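Local coordinates for protein phosphonate monoester hydrolase (PDB 4UPK) that is a hydrolase of the sulfatase family, built on the mixed alpha/beta fold shared across the alkaline phosphatase superfamily, at residues A[73-78]-A[343-348]; A[385-390]-A[416-421]; A[391-396]-A[425-430]. All blocks are in the same frame, centred on the assembly; numbering follows the deposited sequence.

Contact 1. Residues A[73-78]-A[343-348]; sequences RRHYSV and VVTADH
The His75 imidazole and the Thr345 hydroxyl are bridged by a single water. That water lies at the ring edge, in its plane, 2.9 Å from His75 NE2, and donates a hydrogen bond to Thr345 OG1 over 3.1 Å. Directly, His75 NE2 and Thr345 OG1 are 3.9 Å apart, the threonine approaching the ring obliquely, so the water carries the polar link. With CG anti to the backbone N (chi1 -169°), the His75 side chain reaches toward strand 340-346 and crosses that of Thr345 at about a right angle. Both groups have further partners: His75 ND1 bonds Thr389 OG1, and Thr345 OG1 bonds Pro371 O. In the other imidazole, His348 ND1 donates to Asp347 OD2, 2.7 Å away and 17° out of the ring plane; the carboxylate uses its anti lone pair, while Asp347 OD1 pairs with Arg86.

Farther along, Ser77 OG comes to 3.1 Å from Asp347 O. Ser85 OG is hydrogen-bonded to both, tying the loops that follow the two strands to helix 82-91.

The CA atoms of His75 and Thr345 lie 9.3 Å apart, about two strand spacings. This agrees with the sheet order, in which strand 372-375 pairs antiparallel with both 70-76 and 340-346, and Leu372 touches both His75 and Thr345. On its other side, strand 340-346 is flanked by parallel strand 35-41.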
loop_
_atom_site.group_PDB
_atom_site.type_symbol
_atom_site.label_atom_id
_atom_site.label_comp_id
_atom_site.label_asym_id
_atom_site.label_seq_id
_atom_site.Cartn_x
_atom_site.Cartn_y
_atom_site.Cartn_z
ATOM N N ARG A 73 -29.438 29.508 7.873
ATOM C CA ARG A 73 -29.890 29.759 9.251
ATOM C C ARG A 73 -30.103 28.557 10.191
ATOM O O ARG A 73 -30.187 28.761 11.418
ATOM C CB ARG A 73 -31.112 30.699 9.268
ATOM C CG ARG A 73 -30.802 32.067 8.684
ATOM C CD ARG A 73 -30.153 33.057 9.659
ATOM N NE ARG A 73 -29.493 34.156 8.941
ATOM C CZ ARG A 73 -30.114 35.245 8.498
ATOM N NH1 ARG A 73 -31.415 35.407 8.703
ATOM N NH2 ARG A 73 -29.445 36.169 7.833
ATOM N N ARG A 74 -30.206 27.323 9.635
ATOM C CA ARG A 74 -30.420 26.116 10.438
ATOM C C ARG A 74 -29.264 25.138 10.202
ATOM O O ARG A 74 -29.483 23.955 9.945
ATOM C CB ARG A 74 -31.800 25.496 10.117
ATOM C CG ARG A 74 -32.520 24.967 11.348
ATOM C CD ARG A 74 -34.000 24.730 11.098
ATOM N NE ARG A 74 -34.730 24.433 12.339
ATOM C CZ ARG A 74 -35.307 23.263 12.622
ATOM N NH1 ARG A 74 -35.259 22.260 11.751
ATOM N NH2 ARG A 74 -35.944 23.093 13.776
ATOM N N HIS A 75 -28.022 25.657 10.289
ATOM C CA HIS A 75 -26.787 24.917 10.054
ATOM C C HIS A 75 -26.157 24.429 11.352
ATOM O O HIS A 75 -25.879 25.220 12.258
ATOM C CB HIS A 75 -25.799 25.751 9.231
ATOM C CG HIS A 75 -24.628 24.970 8.732
ATOM N ND1 HIS A 75 -24.758 24.057 7.700
ATOM C CD2 HIS A 75 -23.346 24.969 9.156
ATOM C CE1 HIS A 75 -23.551 23.547 7.515
ATOM N NE2 HIS A 75 -22.671 24.057 8.371
ATOM N N TYR A 76 -25.921 23.107 11.431
ATOM C CA TYR A 76 -25.405 22.472 12.635
ATOM C C TYR A 76 -24.213 21.597 12.386
ATOM O O TYR A 76 -24.162 20.887 11.388
ATOM C CB TYR A 76 -26.531 21.653 13.320
ATOM C CG TYR A 76 -27.662 22.508 13.845
ATOM C CD1 TYR A 76 -28.687 22.940 13.005
ATOM C CD2 TYR A 76 -27.706 22.905 15.179
ATOM C CE1 TYR A 76 -29.671 23.825 13.454
ATOM C CE2 TYR A 76 -28.720 23.750 15.648
ATOM C CZ TYR A 76 -29.700 24.202 14.778
ATOM O OH TYR A 76 -30.721 25.024 15.204
ATOM N N SER A 77 -23.253 21.628 13.324
ATOM C CA SER A 77 -22.096 20.733 13.311
ATOM C C SER A 77 -22.656 19.305 13.590
ATOM O O SER A 77 -23.558 19.177 14.419
ATOM C CB SER A 77 -21.113 21.141 14.404
ATOM O OG SER A 77 -20.008 20.255 14.396
ATOM N N VAL A 78 -22.181 18.260 12.881
ATOM C CA VAL A 78 -22.666 16.888 13.085
ATOM C C VAL A 78 -21.928 16.188 14.218
ATOM O O VAL A 78 -22.299 15.081 14.621
ATOM C CB VAL A 78 -22.733 16.018 11.797
ATOM C CG1 VAL A 78 -23.447 16.746 10.671
ATOM C CG2 VAL A 78 -21.345 15.542 11.355
ATOM N N VAL A 343 -16.721 29.971 0.824
ATOM C CA VAL A 343 -17.420 29.224 1.860
ATOM C C VAL A 343 -16.913 29.729 3.213
ATOM O O VAL A 343 -15.722 29.615 3.526
ATOM C CB VAL A 343 -17.326 27.671 1.756
ATOM C CG1 VAL A 343 -18.218 27.008 2.807
ATOM C CG2 VAL A 343 -17.672 27.157 0.362
ATOM N N VAL A 344 -17.823 30.318 3.997
ATOM C CA VAL A 344 -17.497 30.818 5.329
ATOM C C VAL A 344 -18.417 30.122 6.325
ATOM O O VAL A 344 -19.644 30.147 6.174
ATOM C CB VAL A 344 -17.497 32.368 5.478
ATOM C CG1 VAL A 344 -17.015 32.788 6.876
ATOM C CG2 VAL A 344 -16.627 33.025 4.410
ATOM N N THR A 345 -17.809 29.498 7.340
ATOM C CA THR A 345 -18.519 28.793 8.396
ATOM C C THR A 345 -17.688 28.784 9.697
ATOM O O THR A 345 -16.568 29.283 9.728
ATOM C CB THR A 345 -18.848 27.329 7.906
ATOM O OG1 THR A 345 -19.841 26.747 8.758
ATOM C CG2 THR A 345 -17.608 26.425 7.808
ATOM N N ALA A 346 -18.251 28.179 10.754
ATOM C CA ALA A 346 -17.578 27.858 12.002
ATOM C C ALA A 346 -17.654 26.335 12.133
ATOM O O ALA A 346 -18.596 25.726 11.622
ATOM C CB ALA A 346 -18.236 28.541 13.188
ATOM N N ASP A 347 -16.650 25.723 12.772
ATOM C CA ASP A 347 -16.570 24.279 12.988
ATOM C C ASP A 347 -17.625 23.766 13.998
ATOM O O ASP A 347 -18.269 22.750 13.766
ATOM C CB ASP A 347 -15.152 23.924 13.439
ATOM C CG ASP A 347 -14.920 22.453 13.568
ATOM O OD1 ASP A 347 -14.568 21.823 12.558
ATOM O OD2 ASP A 347 -15.069 21.933 14.683
ATOM N N HIS A 348 -17.794 24.491 15.093
ATOM C CA HIS A 348 -18.705 24.229 16.206
ATOM C C HIS A 348 -18.983 25.576 16.886
ATOM O O HIS A 348 -18.416 26.606 16.518
ATOM C CB HIS A 348 -18.067 23.244 17.239
ATOM C CG HIS A 348 -16.688 23.653 17.668
ATOM N ND1 HIS A 348 -15.568 23.147 17.045
ATOM C CD2 HIS A 348 -16.301 24.595 18.557
ATOM C CE1 HIS A 348 -14.538 23.802 17.557
ATOM N NE2 HIS A 348 -14.929 24.663 18.494
HETATM O O HOH W 1 -19.927 23.671 9.251
#

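Contact 2. Residues A[385-390]-A[416-421]; sequences VEAPTE and RPFLTG
Val385 and Ala387 close on one side of the Phe418 ring, and this apolar patch is the tight part of the contact. Val385 CG1 lies against the CD1-CE1 side of the ring, 3.7 Å from Phe418 CD1, while its other methyl, CG2, sits by CD1 and the base of the side chain, 4.0 Å from Phe418 CB. Ala387 CB takes the outer half, 3.9 Å from Phe418 CE1. Both residues approach the ring obliquely, and the Val385 and Phe418 side chains cross at about a right angle. The ring gets there because CG is anti to the carbonyl carbon of Phe418 (chi1 -63°), projecting it from the short helix toward the strands. Trp427 meets the same ring edge-to-face.

Packing falls off quickly beyond this patch. The Thr389 side chain comes no nearer than 4.7 Å. On the looser side Ala387 is itself partly exposed, and the exposed Glu386 beside it points away. The short, weakly bonded helix ends in a Schellman motif with Gly421 (phi 72°) as C-prime: Glu422 N bonds Pro417 O, and Gly421 N bonds Phe418 O over 3.1 Å.

Helix 416-419 thus covers the bend between strands 384-386 and 388-390. Both strands run parallel to 70-76, Val385 bonding the backbone of Ser71 and Arg73, while Leu419 is bonded through its backbone to Lys380.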
loop_
_atom_site.group_PDB
_atom_site.type_symbol
_atom_site.label_atom_id
_atom_site.label_comp_id
_atom_site.label_asym_id
_atom_site.label_seq_id
_atom_site.Cartn_x
_atom_site.Cartn_y
_atom_site.Cartn_z
ATOM N N VAL A 385 -31.556 30.714 3.776
ATOM C CA VAL A 385 -31.988 29.316 3.839
ATOM C C VAL A 385 -32.413 28.951 5.274
ATOM O O VAL A 385 -31.664 29.190 6.225
ATOM C CB VAL A 385 -30.911 28.352 3.249
ATOM C CG1 VAL A 385 -31.289 26.885 3.422
ATOM C CG2 VAL A 385 -30.641 28.654 1.773
ATOM N N GLU A 386 -33.612 28.360 5.408
ATOM C CA GLU A 386 -34.210 27.937 6.678
ATOM C C GLU A 386 -34.227 26.409 6.863
ATOM O O GLU A 386 -34.462 25.931 7.977
ATOM C CB GLU A 386 -35.639 28.509 6.819
ATOM C CG GLU A 386 -35.737 30.031 6.757
ATOM C CD GLU A 386 -35.103 30.878 7.855
ATOM O OE1 GLU A 386 -34.709 30.321 8.905
ATOM O OE2 GLU A 386 -35.035 32.116 7.674
ATOM N N ALA A 387 -33.990 25.647 5.773
ATOM C CA ALA A 387 -33.950 24.178 5.799
ATOM C C ALA A 387 -32.791 23.673 6.673
ATOM O O ALA A 387 -31.765 24.348 6.722
ATOM C CB ALA A 387 -33.793 23.639 4.384
ATOM N N PRO A 388 -32.907 22.510 7.368
ATOM C CA PRO A 388 -31.763 22.021 8.171
ATOM C C PRO A 388 -30.589 21.602 7.285
ATOM O O PRO A 388 -30.730 20.781 6.374
ATOM C CB PRO A 388 -32.337 20.808 8.938
ATOM C CG PRO A 388 -33.803 20.881 8.763
ATOM C CD PRO A 388 -34.040 21.567 7.448
ATOM N N THR A 389 -29.439 22.205 7.540
ATOM C CA THR A 389 -28.198 21.900 6.828
ATOM C C THR A 389 -27.196 21.394 7.847
ATOM O O THR A 389 -27.315 21.692 9.039
ATOM C CB THR A 389 -27.720 23.058 5.908
ATOM O OG1 THR A 389 -27.445 24.216 6.684
ATOM C CG2 THR A 389 -28.727 23.400 4.794
ATOM N N GLU A 390 -26.247 20.569 7.383
ATOM C CA GLU A 390 -25.247 19.934 8.225
ATOM C C GLU A 390 -23.849 20.233 7.736
ATOM O O GLU A 390 -23.653 20.497 6.555
ATOM C CB GLU A 390 -25.507 18.423 8.280
ATOM C CG GLU A 390 -26.745 18.069 9.087
ATOM C CD GLU A 390 -27.107 16.609 9.144
ATOM O OE1 GLU A 390 -26.449 15.822 8.436
ATOM O OE2 GLU A 390 -28.049 16.248 9.886
ATOM N N ARG A 416 -25.687 23.151 -3.437
ATOM C CA ARG A 416 -25.793 23.860 -4.708
ATOM C C ARG A 416 -27.229 24.228 -5.124
ATOM O O ARG A 416 -27.412 25.398 -5.461
ATOM C CB ARG A 416 -25.011 23.160 -5.825
ATOM C CG ARG A 416 -24.399 24.130 -6.813
ATOM C CD ARG A 416 -23.599 23.397 -7.845
ATOM N NE ARG A 416 -23.285 24.255 -8.980
ATOM C CZ ARG A 416 -22.617 23.850 -10.053
ATOM N NH1 ARG A 416 -22.177 22.596 -10.136
ATOM N NH2 ARG A 416 -22.374 24.692 -11.048
ATOM N N PRO A 417 -28.272 23.343 -5.040
ATOM C CA PRO A 417 -29.653 23.789 -5.398
ATOM C C PRO A 417 -30.139 25.056 -4.668
ATOM O O PRO A 417 -30.775 25.908 -5.290
ATOM C CB PRO A 417 -30.529 22.571 -5.044
ATOM C CG PRO A 417 -29.610 21.421 -5.145
ATOM C CD PRO A 417 -28.274 21.911 -4.657
ATOM N N PHE A 418 -29.802 25.189 -3.370
ATOM C CA PHE A 418 -30.101 26.341 -2.502
ATOM C C PHE A 418 -29.482 27.667 -2.956
ATOM O O PHE A 418 -30.027 28.725 -2.627
ATOM C CB PHE A 418 -29.629 26.062 -1.059
ATOM C CG PHE A 418 -30.329 24.910 -0.380
ATOM C CD1 PHE A 418 -31.603 25.070 0.162
ATOM C CD2 PHE A 418 -29.699 23.684 -0.237
ATOM C CE1 PHE A 418 -32.228 24.024 0.839
ATOM C CE2 PHE A 418 -30.323 22.642 0.439
ATOM C CZ PHE A 418 -31.590 22.811 0.958
ATOM N N LEU A 419 -28.320 27.619 -3.653
ATOM C CA LEU A 419 -27.591 28.806 -4.125
ATOM C C LEU A 419 -28.369 29.674 -5.117
ATOM O O LEU A 419 -28.211 30.900 -5.112
ATOM C CB LEU A 419 -26.190 28.447 -4.644
ATOM C CG LEU A 419 -25.240 27.727 -3.661
ATOM C CD1 LEU A 419 -23.866 27.556 -4.264
ATOM C CD2 LEU A 419 -25.148 28.450 -2.310
ATOM N N THR A 420 -29.242 29.043 -5.936
ATOM C CA THR A 420 -30.119 29.731 -6.892
ATOM C C THR A 420 -31.550 29.885 -6.329
ATOM O O THR A 420 -32.516 29.983 -7.093
ATOM C CB THR A 420 -30.063 29.076 -8.275
ATOM O OG1 THR A 420 -30.282 27.677 -8.134
ATOM C CG2 THR A 420 -28.745 29.338 -8.994
ATOM N N GLY A 421 -31.656 29.912 -4.999
ATOM C CA GLY A 421 -32.903 30.093 -4.266
ATOM C C GLY A 421 -33.856 28.914 -4.276
ATOM O O GLY A 421 -34.989 29.055 -3.807
#

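Contact 3. Residues A[391-396]-A[425-430]; sequences SIDLMP and SDWRQY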
loop_
_atom_site.group_PDB
_atom_site.type_symbol
_atom_site.label_atom_id
_atom_site.label_comp_id
_atom_site.label_asym_id
_atom_site.label_seq_id
_atom_site.Cartn_x
_atom_site.Cartn_y
_atom_site.Cartn_z
ATOM N N SER A 391 -22.869 20.179 8.658
ATOM C CA SER A 391 -21.457 20.474 8.380
ATOM C C SER A 391 -20.858 19.573 7.288
ATOM O O SER A 391 -19.929 19.975 6.587
ATOM C CB SER A 391 -20.646 20.398 9.672
ATOM O OG SER A 391 -20.733 19.105 10.246
ATOM N N ILE A 392 -21.417 18.352 7.142
ATOM C CA ILE A 392 -21.021 17.339 6.161
ATOM C C ILE A 392 -21.449 17.687 4.729
ATOM O O ILE A 392 -20.987 17.052 3.792
ATOM C CB ILE A 392 -21.516 15.939 6.605
ATOM C CG1 ILE A 392 -23.062 15.897 6.750
ATOM C CG2 ILE A 392 -20.791 15.502 7.878
ATOM C CD1 ILE A 392 -23.658 14.513 6.754
ATOM N N ASP A 393 -22.314 18.714 4.568
ATOM C CA ASP A 393 -22.808 19.200 3.276
ATOM C C ASP A 393 -21.816 20.126 2.558
ATOM O O ASP A 393 -22.027 20.459 1.395
ATOM C CB ASP A 393 -24.143 19.947 3.470
ATOM C CG ASP A 393 -25.290 19.130 4.024
ATOM O OD1 ASP A 393 -25.208 17.866 3.984
ATOM O OD2 ASP A 393 -26.272 19.739 4.490
ATOM N N LEU A 394 -20.739 20.538 3.237
ATOM C CA LEU A 394 -19.773 21.472 2.657
ATOM C C LEU A 394 -18.856 20.844 1.603
ATOM O O LEU A 394 -18.786 21.355 0.484
ATOM C CB LEU A 394 -19.014 22.209 3.768
ATOM C CG LEU A 394 -19.637 23.505 4.319
ATOM C CD1 LEU A 394 -21.033 23.301 4.867
ATOM C CD2 LEU A 394 -18.788 24.054 5.432
ATOM N N MET A 395 -18.196 19.714 1.936
ATOM C CA MET A 395 -17.331 18.975 1.009
ATOM C C MET A 395 -18.084 18.651 -0.316
ATOM O O MET A 395 -17.564 19.017 -1.370
ATOM C CB MET A 395 -16.704 17.706 1.668
ATOM C CG MET A 395 -16.347 16.612 0.670
ATOM S SD MET A 395 -15.275 15.379 1.380
ATOM C CE MET A 395 -14.770 14.477 -0.066
ATOM N N PRO A 396 -19.302 18.027 -0.302
ATOM C CA PRO A 396 -19.990 17.743 -1.575
ATOM C C PRO A 396 -20.397 18.979 -2.376
ATOM O O PRO A 396 -20.453 18.899 -3.601
ATOM C CB PRO A 396 -21.190 16.880 -1.152
ATOM C CG PRO A 396 -21.428 17.234 0.256
ATOM C CD PRO A 396 -20.074 17.489 0.842
ATOM N N SER A 425 -36.691 18.486 -3.167
ATOM C CA SER A 425 -37.931 17.989 -2.549
ATOM C C SER A 425 -37.707 16.869 -1.516
ATOM O O SER A 425 -38.540 16.695 -0.618
ATOM C CB SER A 425 -38.939 17.550 -3.606
ATOM O OG SER A 425 -39.187 18.581 -4.547
ATOM N N ASP A 426 -36.592 16.121 -1.639
ATOM C CA ASP A 426 -36.242 15.020 -0.739
ATOM C C ASP A 426 -35.153 15.440 0.305
ATOM O O ASP A 426 -34.434 14.588 0.837
ATOM C CB ASP A 426 -35.801 13.798 -1.566
ATOM C CG ASP A 426 -34.545 14.003 -2.421
ATOM O OD1 ASP A 426 -34.132 15.190 -2.623
ATOM O OD2 ASP A 426 -33.989 12.987 -2.912
ATOM N N TRP A 427 -35.058 16.757 0.593
ATOM C CA TRP A 427 -34.086 17.301 1.546
ATOM C C TRP A 427 -34.412 16.884 2.968
ATOM O O TRP A 427 -35.528 16.467 3.268
ATOM C CB TRP A 427 -33.991 18.843 1.434
ATOM C CG TRP A 427 -32.756 19.413 2.072
ATOM C CD1 TRP A 427 -32.675 20.059 3.275
ATOM C CD2 TRP A 427 -31.411 19.319 1.574
ATOM N NE1 TRP A 427 -31.359 20.326 3.581
ATOM C CE2 TRP A 427 -30.560 19.886 2.551
ATOM C CE3 TRP A 427 -30.838 18.780 0.412
ATOM C CZ2 TRP A 427 -29.165 19.959 2.379
ATOM C CZ3 TRP A 427 -29.463 18.840 0.250
ATOM C CH2 TRP A 427 -28.641 19.438 1.219
ATOM N N ARG A 428 -33.429 17.025 3.842
ATOM C CA ARG A 428 -33.460 16.781 5.281
ATOM C C ARG A 428 -34.663 17.434 5.939
ATOM O O ARG A 428 -34.987 18.562 5.577
ATOM C CB ARG A 428 -32.241 17.490 5.859
ATOM C CG ARG A 428 -31.484 16.659 6.809
ATOM C CD ARG A 428 -30.265 17.421 7.196
ATOM N NE ARG A 428 -29.108 16.807 6.571
ATOM C CZ ARG A 428 -28.333 17.394 5.672
ATOM N NH1 ARG A 428 -28.570 18.647 5.295
ATOM N NH2 ARG A 428 -27.290 16.750 5.173
ATOM N N GLN A 429 -35.294 16.762 6.920
ATOM C CA GLN A 429 -36.381 17.365 7.700
ATOM C C GLN A 429 -36.008 17.498 9.198
ATOM O O GLN A 429 -36.773 18.012 10.018
ATOM C CB GLN A 429 -37.713 16.664 7.452
ATOM C CG GLN A 429 -38.294 17.078 6.098
ATOM C CD GLN A 429 -39.665 16.531 5.873
ATOM O OE1 GLN A 429 -39.838 15.470 5.259
ATOM N NE2 GLN A 429 -40.669 17.251 6.354
ATOM N N TYR A 430 -34.793 17.047 9.520
ATOM C CA TYR A 430 -34.193 17.052 10.845
ATOM C C TYR A 430 -32.676 17.091 10.669
ATOM O O TYR A 430 -32.176 16.717 9.614
ATOM C CB TYR A 430 -34.602 15.779 11.641
ATOM C CG TYR A 430 -34.114 14.488 11.033
ATOM C CD1 TYR A 430 -32.832 14.009 11.299
ATOM C CD2 TYR A 430 -34.913 13.762 10.160
ATOM C CE1 TYR A 430 -32.360 12.838 10.705
ATOM C CE2 TYR A 430 -34.456 12.588 9.566
ATOM C CZ TYR A 430 -33.179 12.126 9.844
ATOM O OH TYR A 430 -32.732 10.975 9.228
#
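Asp393 and Arg428 form a salt bridge in which the guanidinium grips the carboxylate end-on, one nitrogen to each oxygen. Arg428 NH2 reaches Asp393 OD1 at 2.6 Å, with an N-H...O angle of 152°; the NH1 bond to Asp393 OD2, at 2.7 Å, is more bent. Both oxygens use their syn lone pairs, and the two flat groups lie 23° from coplanar. The side chains arrive from opposite directions, that of Arg428 bent at its third torsion (chi3 -108°) to present its end.

Among the other hydrogen bonds, Asp393 OD2 also accepts Glu390 N and OD1 accepts Arg413 N, so the buried carboxylate receives four N-H groups, which would probably favour its ionised form. Arg428 NH1 also donates to Pro388 O, an acceptor that Trp427 NE1 uses too.

The van der Waals part is small: Trp427 CZ2 lies 3.6 Å from Asp393 OD2, obliquely placed.

The result is a bidentate arginine-carboxylate pair joining the turn that leads into helix 394-402 to the irregular chain before strand 431-436, the first strand of the smaller four-stranded antiparallel sheet that sulfatases carry beside their large mixed one.

Contact 1, centred about 7 Å from the chain's centre, has all its touching residues buried; contacts 3 and 2, about 17 and 19 Å out, each include a partly exposed one, Arg428 and Ala387. Contact 1 bridges two strands of the large sheet, 70-76 and 340-346, through a water, contact 2 is purely apolar between its segments, and contact 3 rests on paired charges. Contacts 1 and 2 share that sheet, since strand 70-76 pairs with 384-386 and 388-390, and Arg73 N lies 2.8 Å from Val385 O. Contact 3 adjoins contact 1, Tyr76 O being 3.1 Å from Ser391 N, and follows strand 388-390 in sequence. Contacts 2 and 3, whose segments alternate, have centres about 8 Å apart.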